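Side-chain contacts in zinc-binding protein TroA (Treponema pallidum, PDB 1K0F), which captures zinc with high affinity and specificity in the periplasm and delivers it to the membrane permease of the TroABC ABC transporter: residues E98-V103 / Q186-A191; G28-G33 / H61-M66; R162-A167 / G243-D248; V107-Y112 / F171-R176. One frame throughout, in Å; residues are numbered along the deposited sequence.

Contact 1 (E98-V103 / Q186-A191); sequences EFDPHV and QGVSTA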
loop_
_atom_site.group_PDB
_atom_site.type_symbol
_atom_site.label_atom_id
_atom_site.label_comp_id
_atom_site.label_asym_id
_atom_site.label_seq_id
_atom_site.Cartn_x
_atom_site.Cartn_y
_atom_site.Cartn_z
ATOM N N GLU A 98 11.433 -5.579 -12.672
ATOM C CA GLU A 98 10.773 -4.743 -11.677
ATOM C C GLU A 98 10.962 -5.200 -10.237
ATOM O O GLU A 98 11.341 -6.337 -9.969
ATOM C CB GLU A 98 9.277 -4.672 -11.979
ATOM C CG GLU A 98 8.650 -3.336 -11.638
ATOM C CD GLU A 98 8.977 -2.281 -12.667
ATOM O OE1 GLU A 98 9.596 -2.642 -13.690
ATOM O OE2 GLU A 98 8.608 -1.106 -12.456
ATOM N N PHE A 99 10.680 -4.290 -9.313
ATOM C CA PHE A 99 10.789 -4.549 -7.881
ATOM C C PHE A 99 9.454 -4.179 -7.233
ATOM O O PHE A 99 9.169 -3.001 -7.016
ATOM C CB PHE A 99 11.909 -3.694 -7.268
ATOM C CG PHE A 99 13.186 -4.446 -7.003
ATOM C CD1 PHE A 99 13.163 -5.805 -6.698
ATOM C CD2 PHE A 99 14.415 -3.794 -7.065
ATOM C CE1 PHE A 99 14.348 -6.502 -6.452
ATOM C CE2 PHE A 99 15.609 -4.487 -6.821
ATOM C CZ PHE A 99 15.571 -5.845 -6.515
ATOM N N ASP A 100 8.641 -5.190 -6.941
ATOM C CA ASP A 100 7.337 -4.983 -6.315
ATOM C C ASP A 100 7.474 -3.960 -5.192
ATOM O O ASP A 100 8.103 -4.219 -4.173
ATOM C CB ASP A 100 6.819 -6.316 -5.766
ATOM C CG ASP A 100 5.335 -6.277 -5.417
ATOM O OD1 ASP A 100 4.660 -5.287 -5.757
ATOM O OD2 ASP A 100 4.843 -7.247 -4.794
ATOM N N PRO A 101 6.886 -2.774 -5.384
ATOM C CA PRO A 101 6.940 -1.690 -4.396
ATOM C C PRO A 101 5.900 -1.726 -3.282
ATOM O O PRO A 101 5.939 -0.892 -2.378
ATOM C CB PRO A 101 6.805 -0.437 -5.246
ATOM C CG PRO A 101 6.064 -0.882 -6.481
ATOM C CD PRO A 101 6.134 -2.378 -6.584
ATOM N N HIS A 102 4.986 -2.687 -3.336
ATOM C CA HIS A 102 3.926 -2.791 -2.340
ATOM C C HIS A 102 4.329 -3.543 -1.091
ATOM O O HIS A 102 3.620 -4.434 -0.636
ATOM C CB HIS A 102 2.712 -3.436 -2.978
ATOM C CG HIS A 102 2.297 -2.778 -4.254
ATOM N ND1 HIS A 102 2.855 -3.099 -5.473
ATOM C CD2 HIS A 102 1.404 -1.789 -4.499
ATOM C CE1 HIS A 102 2.323 -2.341 -6.414
ATOM N NE2 HIS A 102 1.436 -1.537 -5.849
ATOM N N VAL A 103 5.460 -3.144 -0.530
ATOM C CA VAL A 103 6.010 -3.769 0.664
ATOM C C VAL A 103 5.235 -3.489 1.952
ATOM O O VAL A 103 5.405 -4.177 2.955
ATOM C CB VAL A 103 7.471 -3.333 0.860
ATOM C CG1 VAL A 103 8.316 -3.811 -0.316
ATOM C CG2 VAL A 103 7.537 -1.825 0.976
ATOM N N GLN A 186 -5.118 -5.774 -12.980
ATOM C CA GLN A 186 -4.111 -4.878 -13.529
ATOM C C GLN A 186 -2.763 -5.310 -12.965
ATOM O O GLN A 186 -2.705 -5.864 -11.873
ATOM C CB GLN A 186 -4.419 -3.438 -13.146
ATOM C CG GLN A 186 -5.268 -2.709 -14.165
ATOM C CD GLN A 186 -4.965 -1.226 -14.203
ATOM O OE1 GLN A 186 -3.987 -0.796 -14.820
ATOM N NE2 GLN A 186 -5.804 -0.430 -13.545
ATOM N N GLY A 187 -1.684 -5.070 -13.705
ATOM C CA GLY A 187 -0.368 -5.480 -13.244
ATOM C C GLY A 187 0.120 -4.701 -12.044
ATOM O O GLY A 187 -0.633 -3.943 -11.433
ATOM N N VAL A 188 1.386 -4.893 -11.696
ATOM C CA VAL A 188 1.971 -4.186 -10.569
ATOM C C VAL A 188 1.846 -2.679 -10.807
ATOM O O VAL A 188 2.051 -1.876 -9.899
ATOM C CB VAL A 188 3.468 -4.569 -10.389
ATOM C CG1 VAL A 188 4.315 -3.956 -11.504
ATOM C CG2 VAL A 188 3.957 -4.112 -9.026
ATOM N N SER A 189 1.506 -2.310 -12.040
ATOM C CA SER A 189 1.341 -0.909 -12.414
ATOM C C SER A 189 0.018 -0.687 -13.142
ATOM O O SER A 189 -0.395 -1.502 -13.974
ATOM C CB SER A 189 2.500 -0.451 -13.308
ATOM O OG SER A 189 2.354 0.908 -13.690
ATOM N N THR A 190 -0.639 0.425 -12.814
ATOM C CA THR A 190 -1.916 0.799 -13.419
ATOM C C THR A 190 -1.679 1.646 -14.656
ATOM O O THR A 190 -2.619 2.189 -15.242
ATOM C CB THR A 190 -2.774 1.609 -12.447
ATOM O OG1 THR A 190 -1.920 2.343 -11.560
ATOM C CG2 THR A 190 -3.666 0.685 -11.645
ATOM N N ALA A 191 -0.407 1.760 -15.035
ATOM C CA ALA A 191 -0.001 2.516 -16.211
ATOM C C ALA A 191 -0.130 1.576 -17.406
ATOM O O ALA A 191 0.552 1.730 -18.422
ATOM C CB ALA A 191 1.448 2.988 -16.061
#

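Contact 2 (G28-G33 / H61-M66); sequences GLMGPG and HLETKM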
loop_
_atom_site.group_PDB
_atom_site.type_symbol
_atom_site.label_atom_id
_atom_site.label_comp_id
_atom_site.label_asym_id
_atom_site.label_seq_id
_atom_site.Cartn_x
_atom_site.Cartn_y
_atom_site.Cartn_z
ATOM N N GLY A 28 0.008 15.010 3.775
ATOM C CA GLY A 28 -0.105 13.773 3.027
ATOM C C GLY A 28 -0.468 14.142 1.601
ATOM O O GLY A 28 -1.592 14.565 1.331
ATOM N N LEU A 29 0.485 13.996 0.683
ATOM C CA LEU A 29 0.251 14.342 -0.720
ATOM C C LEU A 29 -0.767 13.467 -1.449
ATOM O O LEU A 29 -1.533 13.961 -2.277
ATOM C CB LEU A 29 1.566 14.318 -1.489
ATOM C CG LEU A 29 2.415 15.572 -1.275
ATOM C CD1 LEU A 29 3.481 15.648 -2.360
ATOM C CD2 LEU A 29 1.522 16.805 -1.292
ATOM N N MET A 30 -0.767 12.172 -1.152
ATOM C CA MET A 30 -1.697 11.260 -1.800
ATOM C C MET A 30 -2.700 10.722 -0.781
ATOM O O MET A 30 -2.342 9.963 0.120
ATOM C CB MET A 30 -0.927 10.119 -2.446
ATOM C CG MET A 30 0.419 10.526 -3.002
ATOM S SD MET A 30 1.235 9.085 -3.626
ATOM C CE MET A 30 2.149 9.756 -5.000
ATOM N N GLY A 31 -3.956 11.126 -0.927
ATOM C CA GLY A 31 -4.975 10.692 0.010
ATOM C C GLY A 31 -5.852 9.530 -0.434
ATOM O O GLY A 31 -5.587 8.879 -1.452
ATOM N N PRO A 32 -6.908 9.245 0.331
ATOM C CA PRO A 32 -7.796 8.142 -0.019
ATOM C C PRO A 32 -8.104 8.128 -1.514
ATOM O O PRO A 32 -8.073 9.167 -2.172
ATOM C CB PRO A 32 -9.048 8.405 0.823
ATOM C CG PRO A 32 -8.799 9.699 1.570
ATOM C CD PRO A 32 -7.332 9.927 1.560
ATOM N N GLY A 33 -8.394 6.943 -2.038
ATOM C CA GLY A 33 -8.713 6.826 -3.447
ATOM C C GLY A 33 -7.653 7.367 -4.391
ATOM O O GLY A 33 -7.942 7.606 -5.564
ATOM N N HIS A 61 10.353 2.304 -6.881
ATOM C CA HIS A 61 9.640 2.763 -8.062
ATOM C C HIS A 61 8.126 2.725 -7.914
ATOM O O HIS A 61 7.408 2.405 -8.861
ATOM C CB HIS A 61 10.048 1.922 -9.269
ATOM C CG HIS A 61 9.504 2.431 -10.569
ATOM N ND1 HIS A 61 9.746 3.708 -11.027
ATOM C CD2 HIS A 61 8.730 1.835 -11.505
ATOM C CE1 HIS A 61 9.146 3.876 -12.192
ATOM N NE2 HIS A 61 8.520 2.754 -12.502
ATOM N N LEU A 62 7.626 3.052 -6.734
ATOM C CA LEU A 62 6.183 3.039 -6.540
ATOM C C LEU A 62 5.569 4.249 -7.223
ATOM O O LEU A 62 4.767 4.124 -8.145
ATOM C CB LEU A 62 5.834 3.059 -5.053
ATOM C CG LEU A 62 4.335 3.169 -4.824
ATOM C CD1 LEU A 62 3.709 1.815 -5.034
ATOM C CD2 LEU A 62 4.051 3.691 -3.439
ATOM N N GLU A 63 5.968 5.422 -6.748
ATOM C CA GLU A 63 5.490 6.699 -7.255
ATOM C C GLU A 63 6.109 7.051 -8.604
ATOM O O GLU A 63 6.530 8.182 -8.836
ATOM C CB GLU A 63 5.810 7.785 -6.224
ATOM C CG GLU A 63 5.136 7.551 -4.873
ATOM C CD GLU A 63 6.056 6.927 -3.830
ATOM O OE1 GLU A 63 7.044 6.252 -4.200
ATOM O OE2 GLU A 63 5.783 7.113 -2.627
ATOM N N THR A 64 6.144 6.061 -9.488
ATOM C CA THR A 64 6.698 6.190 -10.835
ATOM C C THR A 64 6.811 7.596 -11.420
ATOM O O THR A 64 7.874 7.992 -11.901
ATOM C CB THR A 64 5.883 5.339 -11.826
ATOM O OG1 THR A 64 4.529 5.817 -11.860
ATOM C CG2 THR A 64 5.890 3.875 -11.402
ATOM N N LYS A 65 5.716 8.350 -11.380
ATOM C CA LYS A 65 5.684 9.695 -11.951
ATOM C C LYS A 65 6.144 10.857 -11.064
ATOM O O LYS A 65 5.602 11.956 -11.157
ATOM C CB LYS A 65 4.271 9.982 -12.463
ATOM C CG LYS A 65 3.980 9.397 -13.838
ATOM C CD LYS A 65 2.735 8.530 -13.825
ATOM C CE LYS A 65 2.491 7.925 -15.189
ATOM N NZ LYS A 65 3.776 7.654 -15.889
ATOM N N MET A 66 7.152 10.638 -10.227
ATOM C CA MET A 66 7.631 11.706 -9.353
ATOM C C MET A 66 9.155 11.842 -9.341
ATOM O O MET A 66 9.692 12.765 -8.725
ATOM C CB MET A 66 7.124 11.478 -7.926
ATOM C CG MET A 66 5.679 11.887 -7.714
ATOM S SD MET A 66 5.233 12.009 -5.979
ATOM C CE MET A 66 4.154 13.412 -6.010
#

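Contact 3 (R162-A167 / G243-D248); sequences RVLVTA and GELFSD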
loop_
_atom_site.group_PDB
_atom_site.type_symbol
_atom_site.label_atom_id
_atom_site.label_comp_id
_atom_site.label_asym_id
_atom_site.label_seq_id
_atom_site.Cartn_x
_atom_site.Cartn_y
_atom_site.Cartn_z
ATOM N N ARG A 162 -7.692 -19.218 0.054
ATOM C CA ARG A 162 -6.761 -18.099 0.088
ATOM C C ARG A 162 -6.373 -17.557 -1.286
ATOM O O ARG A 162 -5.370 -16.870 -1.423
ATOM C CB ARG A 162 -5.503 -18.503 0.849
ATOM C CG ARG A 162 -5.690 -18.644 2.352
ATOM C CD ARG A 162 -4.374 -19.072 3.001
ATOM N NE ARG A 162 -4.552 -19.834 4.235
ATOM C CZ ARG A 162 -3.766 -20.838 4.621
ATOM N NH1 ARG A 162 -2.735 -21.216 3.871
ATOM N NH2 ARG A 162 -4.008 -21.460 5.769
ATOM N N VAL A 163 -7.160 -17.867 -2.304
ATOM C CA VAL A 163 -6.871 -17.374 -3.648
ATOM C C VAL A 163 -7.536 -16.012 -3.787
ATOM O O VAL A 163 -8.760 -15.928 -3.880
ATOM C CB VAL A 163 -7.451 -18.303 -4.737
ATOM C CG1 VAL A 163 -7.192 -17.715 -6.108
ATOM C CG2 VAL A 163 -6.841 -19.688 -4.625
ATOM N N LEU A 164 -6.748 -14.943 -3.780
ATOM C CA LEU A 164 -7.324 -13.607 -3.904
ATOM C C LEU A 164 -7.062 -12.935 -5.247
ATOM O O LEU A 164 -5.926 -12.837 -5.707
ATOM C CB LEU A 164 -6.822 -12.704 -2.769
ATOM C CG LEU A 164 -6.878 -11.182 -2.953
ATOM C CD1 LEU A 164 -8.241 -10.630 -2.547
ATOM C CD2 LEU A 164 -5.780 -10.557 -2.107
ATOM N N VAL A 165 -8.135 -12.477 -5.873
ATOM C CA VAL A 165 -8.031 -11.787 -7.145
ATOM C C VAL A 165 -8.525 -10.374 -6.862
ATOM O O VAL A 165 -9.617 -10.180 -6.327
ATOM C CB VAL A 165 -8.901 -12.462 -8.232
ATOM C CG1 VAL A 165 -8.861 -11.643 -9.510
ATOM C CG2 VAL A 165 -8.396 -13.873 -8.503
ATOM N N THR A 166 -7.707 -9.389 -7.207
ATOM C CA THR A 166 -8.048 -7.999 -6.955
ATOM C C THR A 166 -7.850 -7.096 -8.166
ATOM O O THR A 166 -7.401 -7.542 -9.219
ATOM C CB THR A 166 -7.190 -7.455 -5.817
ATOM O OG1 THR A 166 -5.856 -7.952 -5.968
ATOM C CG2 THR A 166 -7.746 -7.899 -4.468
ATOM N N ALA A 167 -8.182 -5.819 -7.989
ATOM C CA ALA A 167 -8.055 -4.802 -9.035
ATOM C C ALA A 167 -6.701 -4.827 -9.768
ATOM O O ALA A 167 -6.668 -4.891 -11.000
ATOM C CB ALA A 167 -8.299 -3.422 -8.434
ATOM N N GLY A 243 -15.643 -6.927 -1.274
ATOM C CA GLY A 243 -15.318 -5.759 -0.498
ATOM C C GLY A 243 -14.344 -4.925 -1.279
ATOM O O GLY A 243 -13.725 -5.403 -2.223
ATOM N N GLU A 244 -14.220 -3.666 -0.896
ATOM C CA GLU A 244 -13.291 -2.780 -1.562
ATOM C C GLU A 244 -12.025 -2.842 -0.766
ATOM O O GLU A 244 -12.055 -2.689 0.442
ATOM C CB GLU A 244 -13.813 -1.356 -1.562
ATOM C CG GLU A 244 -13.323 -0.562 -2.735
ATOM C CD GLU A 244 -13.542 0.907 -2.546
ATOM O OE1 GLU A 244 -14.098 1.280 -1.495
ATOM O OE2 GLU A 244 -13.159 1.693 -3.435
ATOM N N LEU A 245 -10.904 -3.062 -1.426
ATOM C CA LEU A 245 -9.674 -3.141 -0.681
ATOM C C LEU A 245 -8.809 -1.902 -0.852
ATOM O O LEU A 245 -8.982 -1.119 -1.799
ATOM C CB LEU A 245 -8.910 -4.395 -1.092
ATOM C CG LEU A 245 -9.707 -5.696 -0.933
ATOM C CD1 LEU A 245 -8.788 -6.886 -1.168
ATOM C CD2 LEU A 245 -10.319 -5.764 0.451
ATOM N N PHE A 246 -7.897 -1.714 0.096
ATOM C CA PHE A 246 -6.981 -0.588 0.053
ATOM C C PHE A 246 -5.722 -1.117 -0.579
ATOM O O PHE A 246 -5.068 -1.983 -0.012
ATOM C CB PHE A 246 -6.674 -0.093 1.460
ATOM C CG PHE A 246 -7.822 0.597 2.113
ATOM C CD1 PHE A 246 -8.277 1.812 1.620
ATOM C CD2 PHE A 246 -8.491 0.002 3.163
ATOM C CE1 PHE A 246 -9.387 2.418 2.160
ATOM C CE2 PHE A 246 -9.601 0.596 3.709
ATOM C CZ PHE A 246 -10.057 1.806 3.210
ATOM N N SER A 247 -5.390 -0.619 -1.761
ATOM C CA SER A 247 -4.190 -1.083 -2.426
ATOM C C SER A 247 -3.036 -0.150 -2.112
ATOM O O SER A 247 -2.221 -0.432 -1.230
ATOM C CB SER A 247 -4.404 -1.156 -3.934
ATOM O OG SER A 247 -5.466 -0.320 -4.346
ATOM N N ASP A 248 -2.962 0.966 -2.825
ATOM C CA ASP A 248 -1.886 1.916 -2.596
ATOM C C ASP A 248 -2.327 3.057 -1.694
ATOM O O ASP A 248 -1.490 3.780 -1.158
ATOM C CB ASP A 248 -1.388 2.502 -3.923
ATOM C CG ASP A 248 -1.335 1.472 -5.045
ATOM O OD1 ASP A 248 -0.889 0.332 -4.796
ATOM O OD2 ASP A 248 -1.737 1.814 -6.182
#

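Contact 4 (V107-Y112 / F171-R176); sequences VKLWSY and FGYFSR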
loop_
_atom_site.group_PDB
_atom_site.type_symbol
_atom_site.label_atom_id
_atom_site.label_comp_id
_atom_site.label_asym_id
_atom_site.label_seq_id
_atom_site.Cartn_x
_atom_site.Cartn_y
_atom_site.Cartn_z
ATOM N N VAL A 107 3.713 -6.528 6.739
ATOM C CA VAL A 107 3.885 -5.785 7.983
ATOM C C VAL A 107 5.276 -5.896 8.576
ATOM O O VAL A 107 5.820 -4.916 9.067
ATOM C CB VAL A 107 2.884 -6.261 9.038
ATOM C CG1 VAL A 107 3.059 -5.469 10.301
ATOM C CG2 VAL A 107 1.473 -6.141 8.509
ATOM N N LYS A 108 5.845 -7.094 8.530
ATOM C CA LYS A 108 7.169 -7.336 9.084
ATOM C C LYS A 108 8.284 -6.674 8.278
ATOM O O LYS A 108 9.313 -6.277 8.825
ATOM C CB LYS A 108 7.410 -8.843 9.162
ATOM C CG LYS A 108 8.071 -9.315 10.446
ATOM C CD LYS A 108 9.308 -10.165 10.152
ATOM C CE LYS A 108 9.075 -11.640 10.468
ATOM N NZ LYS A 108 10.351 -12.337 10.797
ATOM N N LEU A 109 8.083 -6.569 6.972
ATOM C CA LEU A 109 9.073 -5.964 6.087
ATOM C C LEU A 109 8.803 -4.474 5.924
ATOM O O LEU A 109 9.588 -3.747 5.313
ATOM C CB LEU A 109 9.040 -6.651 4.724
ATOM C CG LEU A 109 9.960 -6.092 3.639
ATOM C CD1 LEU A 109 11.317 -6.779 3.714
ATOM C CD2 LEU A 109 9.316 -6.296 2.274
ATOM N N TRP A 110 7.685 -4.025 6.475
ATOM C CA TRP A 110 7.324 -2.624 6.405
ATOM C C TRP A 110 7.959 -1.922 7.591
ATOM O O TRP A 110 8.090 -0.702 7.601
ATOM C CB TRP A 110 5.810 -2.466 6.465
ATOM C CG TRP A 110 5.348 -1.044 6.454
ATOM C CD1 TRP A 110 4.652 -0.402 7.434
ATOM C CD2 TRP A 110 5.519 -0.102 5.388
ATOM N NE1 TRP A 110 4.377 0.884 7.045
ATOM C CE2 TRP A 110 4.896 1.100 5.799
ATOM C CE3 TRP A 110 6.135 -0.149 4.133
ATOM C CZ2 TRP A 110 4.873 2.243 4.991
ATOM C CZ3 TRP A 110 6.115 0.990 3.329
ATOM C CH2 TRP A 110 5.481 2.171 3.764
ATOM N N SER A 111 8.346 -2.704 8.596
ATOM C CA SER A 111 8.990 -2.148 9.780
ATOM C C SER A 111 10.246 -1.419 9.314
ATOM O O SER A 111 10.725 -0.494 9.970
ATOM C CB SER A 111 9.373 -3.260 10.756
ATOM O OG SER A 111 8.863 -4.504 10.331
ATOM N N TYR A 112 10.779 -1.860 8.176
ATOM C CA TYR A 112 11.969 -1.250 7.592
ATOM C C TYR A 112 11.599 0.184 7.203
ATOM O O TYR A 112 12.160 1.149 7.723
ATOM C CB TYR A 112 12.417 -2.025 6.334
ATOM C CG TYR A 112 13.239 -3.280 6.583
ATOM C CD1 TYR A 112 14.640 -3.245 6.547
ATOM C CD2 TYR A 112 12.617 -4.512 6.807
ATOM C CE1 TYR A 112 15.394 -4.408 6.725
ATOM C CE2 TYR A 112 13.365 -5.681 6.986
ATOM C CZ TYR A 112 14.753 -5.618 6.943
ATOM O OH TYR A 112 15.498 -6.764 7.113
ATOM N N PHE A 171 -0.444 -7.148 -4.167
ATOM C CA PHE A 171 -0.443 -7.919 -2.936
ATOM C C PHE A 171 0.550 -9.056 -2.976
ATOM O O PHE A 171 0.431 -10.015 -2.228
ATOM C CB PHE A 171 -1.843 -8.457 -2.642
ATOM C CG PHE A 171 -2.864 -7.381 -2.392
ATOM C CD1 PHE A 171 -3.622 -6.870 -3.439
ATOM C CD2 PHE A 171 -3.079 -6.889 -1.113
ATOM C CE1 PHE A 171 -4.582 -5.884 -3.217
ATOM C CE2 PHE A 171 -4.040 -5.899 -0.879
ATOM C CZ PHE A 171 -4.792 -5.397 -1.934
ATOM N N GLY A 172 1.534 -8.943 -3.859
ATOM C CA GLY A 172 2.549 -9.975 -3.968
ATOM C C GLY A 172 3.158 -10.341 -2.619
ATOM O O GLY A 172 3.201 -11.524 -2.256
ATOM N N TYR A 173 3.636 -9.338 -1.879
ATOM C CA TYR A 173 4.226 -9.582 -0.564
ATOM C C TYR A 173 3.139 -10.078 0.377
ATOM O O TYR A 173 3.393 -10.883 1.266
ATOM C CB TYR A 173 4.837 -8.310 0.008
ATOM C CG TYR A 173 5.985 -7.756 -0.792
ATOM C CD1 TYR A 173 7.269 -7.697 -0.260
ATOM C CD2 TYR A 173 5.775 -7.209 -2.052
ATOM C CE1 TYR A 173 8.310 -7.093 -0.961
ATOM C CE2 TYR A 173 6.806 -6.607 -2.751
ATOM C CZ TYR A 173 8.064 -6.548 -2.209
ATOM O OH TYR A 173 9.063 -5.918 -2.913
ATOM N N PHE A 174 1.922 -9.585 0.180
ATOM C CA PHE A 174 0.805 -10.008 1.011
ATOM C C PHE A 174 0.654 -11.520 0.820
ATOM O O PHE A 174 0.434 -12.264 1.779
ATOM C CB PHE A 174 -0.479 -9.278 0.587
ATOM C CG PHE A 174 -1.716 -9.752 1.300
ATOM C CD1 PHE A 174 -2.043 -9.260 2.561
ATOM C CD2 PHE A 174 -2.550 -10.705 0.710
ATOM C CE1 PHE A 174 -3.177 -9.710 3.223
ATOM C CE2 PHE A 174 -3.685 -11.163 1.361
ATOM C CZ PHE A 174 -4.001 -10.668 2.619
ATOM N N SER A 175 0.793 -11.963 -0.425
ATOM C CA SER A 175 0.681 -13.373 -0.743
ATOM C C SER A 175 1.862 -14.123 -0.145
ATOM O O SER A 175 1.681 -15.123 0.552
ATOM C CB SER A 175 0.646 -13.569 -2.264
ATOM O OG SER A 175 1.949 -13.716 -2.815
ATOM N N ARG A 176 3.069 -13.624 -0.400
ATOM C CA ARG A 176 4.283 -14.255 0.101
ATOM C C ARG A 176 4.333 -14.306 1.626
ATOM O O ARG A 176 4.844 -15.262 2.206
ATOM C CB ARG A 176 5.511 -13.511 -0.429
ATOM C CG ARG A 176 6.827 -13.956 0.184
ATOM C CD ARG A 176 8.000 -13.252 -0.468
ATOM N NE ARG A 176 8.444 -12.109 0.321
ATOM C CZ ARG A 176 9.578 -11.444 0.117
ATOM N NH1 ARG A 176 10.400 -11.803 -0.858
ATOM N NH2 ARG A 176 9.895 -10.417 0.899
#

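Contact 1 (E98-V103 / Q186-A191)
Val188 turns CG2 anti to its backbone N (chi1 72°, measured to CG1), and His102 swings its ring beside its own N (chi1 -51°); together these torsions drive one valine methyl into a corner made by three consecutive residues. CG2 of Val188 lies 3.5 Å from Asp100 OD1 and 3.6 Å from His102 CE1. Pro101 closes the third side of the corner, its CD standing 3.7 Å from Val188 CG2. The imidazole is also met at its edge, near its plane, by the carbonyl of Val188, whose O comes 3.5 Å from His102 CE1. Beside this approach, ND1 of His102 donates an almost straight bond of 2.9 Å to Asp100 OD1 (170° at the hydrogen), with the acceptor in the ring plane, so the carboxylate fixes the rotation of the imidazole. His102 is a zinc ligand, here without its metal; Asp100 is thus a second-shell partner that would probably also make the ring a stronger donor to zinc. Rings of His37 and His168 and the carboxylate of Asp248, the other ligands, gather round it. Leu94 of strand 93-94 packs on both Asp100 and Val188, the loop carrying Val188 runs from strand 181-184 to helix 196-208, and Val103 rests on helix 107-124 through Leu109 and Trp110.

Contact 2 (G28-G33 / H61-M66)
Two methionines, Met30 and Met66, reach toward each other tip to tip between backbones whose nearest CA atoms, of Met30 and Glu63, are 10.1 Å apart. The methyl CE of Met30 stops 3.9 Å from SD of Met66, and the same methyl lies 3.7 Å from CG of Glu63. Each thioether chain is bent at its last torsion, chi3 being 147° in Met30. Glu63 has CG beside its backbone N and bends at chi2 (99°), so the CG methylene meets Met30 while the carboxylate goes elsewhere. The two loops follow strands 25-28 and 54-57, which flank strand 4-7 in the N-terminal lobe, a parallel alpha/beta sheet of order 2-1-3-4. Glu63 is the centre of an inverse gamma turn, with Thr64 N bonded to Leu62 O at 2.7 Å. Its carboxylate faces polar company instead: OE2 is gripped by Thr8 OG1 and by the backbone N of Asn58. Met66 takes the N-cap position of helix 67-73 while its sulfur end points to Met30. From the other loop Leu29 adds a looser touch, CD1 to Met66 CE at 4.3 Å, and leans on Asp45 and Leu49 of helix 43-51.

Contact 3 (R162-A167 / G243-D248)
Leu164 and Thr166 of strand 163-166 meet Leu245 of strand 240-245 within the alpha/beta sandwich of the C-terminal lobe, where strand 213-217 runs between the two, so the contact spans one strand and is made by side chains alone. Arg162 and Leu164 tie their backbones to the parallel neighbour, strand 181-184, through Glu181 and Lys183. Leu164 points its CB toward the other strand, with CG anti to the backbone N (chi1 159°), and sends CD1 past the Leu245 side chain in the opposite direction, 4.0 Å from its CD1. Val165 packs on Leu202, Phe205 and Ile206 of helix 196-208, while its backbone bonds to Phe215 of the middle strand. Thr166 returns to the side of Leu164. Its methyl CG2 sits beside the backbone N, and its side chain crosses that of Leu245 at about a right angle, touching it through carbon and not through the hydroxyl. At Ala167 the chain turns a corner toward His168, a zinc ligand. The second segment likewise runs into the metal site: Asp248, another ligand, weakly accepts from His168 NE2. Between strand and ligand Ser247 OG is fixed by Glu217 and Ser219. Helix 260-273 lies over Leu164 and Leu245, with Ile271 on both. Leu245 holds an extended chain (chi2 -172°), and its CD1 ends 3.6 Å from CG2 of Thr166.

Contact 4 (V107-Y112 / F171-R176)
Leu109, which buries most here, lays a single methyl against Tyr173: CD2 lies 3.5 Å from both CD1 and CE1 of the ring, coming in obliquely at the CD1-CE1 bond. The leucine reaches so far because its CG stands anti to the backbone N (chi1 177°), sending CD2 from helix 107-124 toward helix 172-178. Tyr173 answers with its aromatic carbons, while its hydroxyl makes a probable bond to the backbone O of Asp100, which would help to orient the ring, and is more weakly engaged with Leu92 N. One turn on, Arg176 borders the patch, its NH2 4.4 Å from Leu109 CD2. That NH2 is hydrogen-bonded to Gln90 O; toward Leu109 it makes only a loose contact. At the start of helix 172-178, Gly172 O accepts from Arg176 N at 2.8 Å and from Ser175 OG at 2.6 Å. Val103 wedges against both Leu109 and Tyr173. The Tyr173 side chain comes within about 5 Å of that of the zinc ligand His102. This is plain helix-helix packing near the metal site, joining helix 107-124 to helix 172-178 across the two lobes, beside the long helix 129-156 of this solute-binding protein family.

In the fold
From the N terminus, contact 2 closes first, joining the loops after strands 25-28 and 54-57 of the N-terminal lobe before any other contact opens. Contact 1 opens at 98-103 and closes only at 186-191, bringing the loop after strand 98-99 to the C-terminal lobe; contact 4 opens and closes within that span, pairing helix 107-124 with helix 172-178. Contact 3 starts at strand 163-166, inside the spans of both, and closes beyond them at strand 240-245, so it crosses contacts 1 and 4. Contact 1 touches all three others, meeting contact 2 through Pro101 on Leu62, and so joins both lobes round the empty zinc site; contacts 3 and 4 meet where Thr166 packs on Phe171.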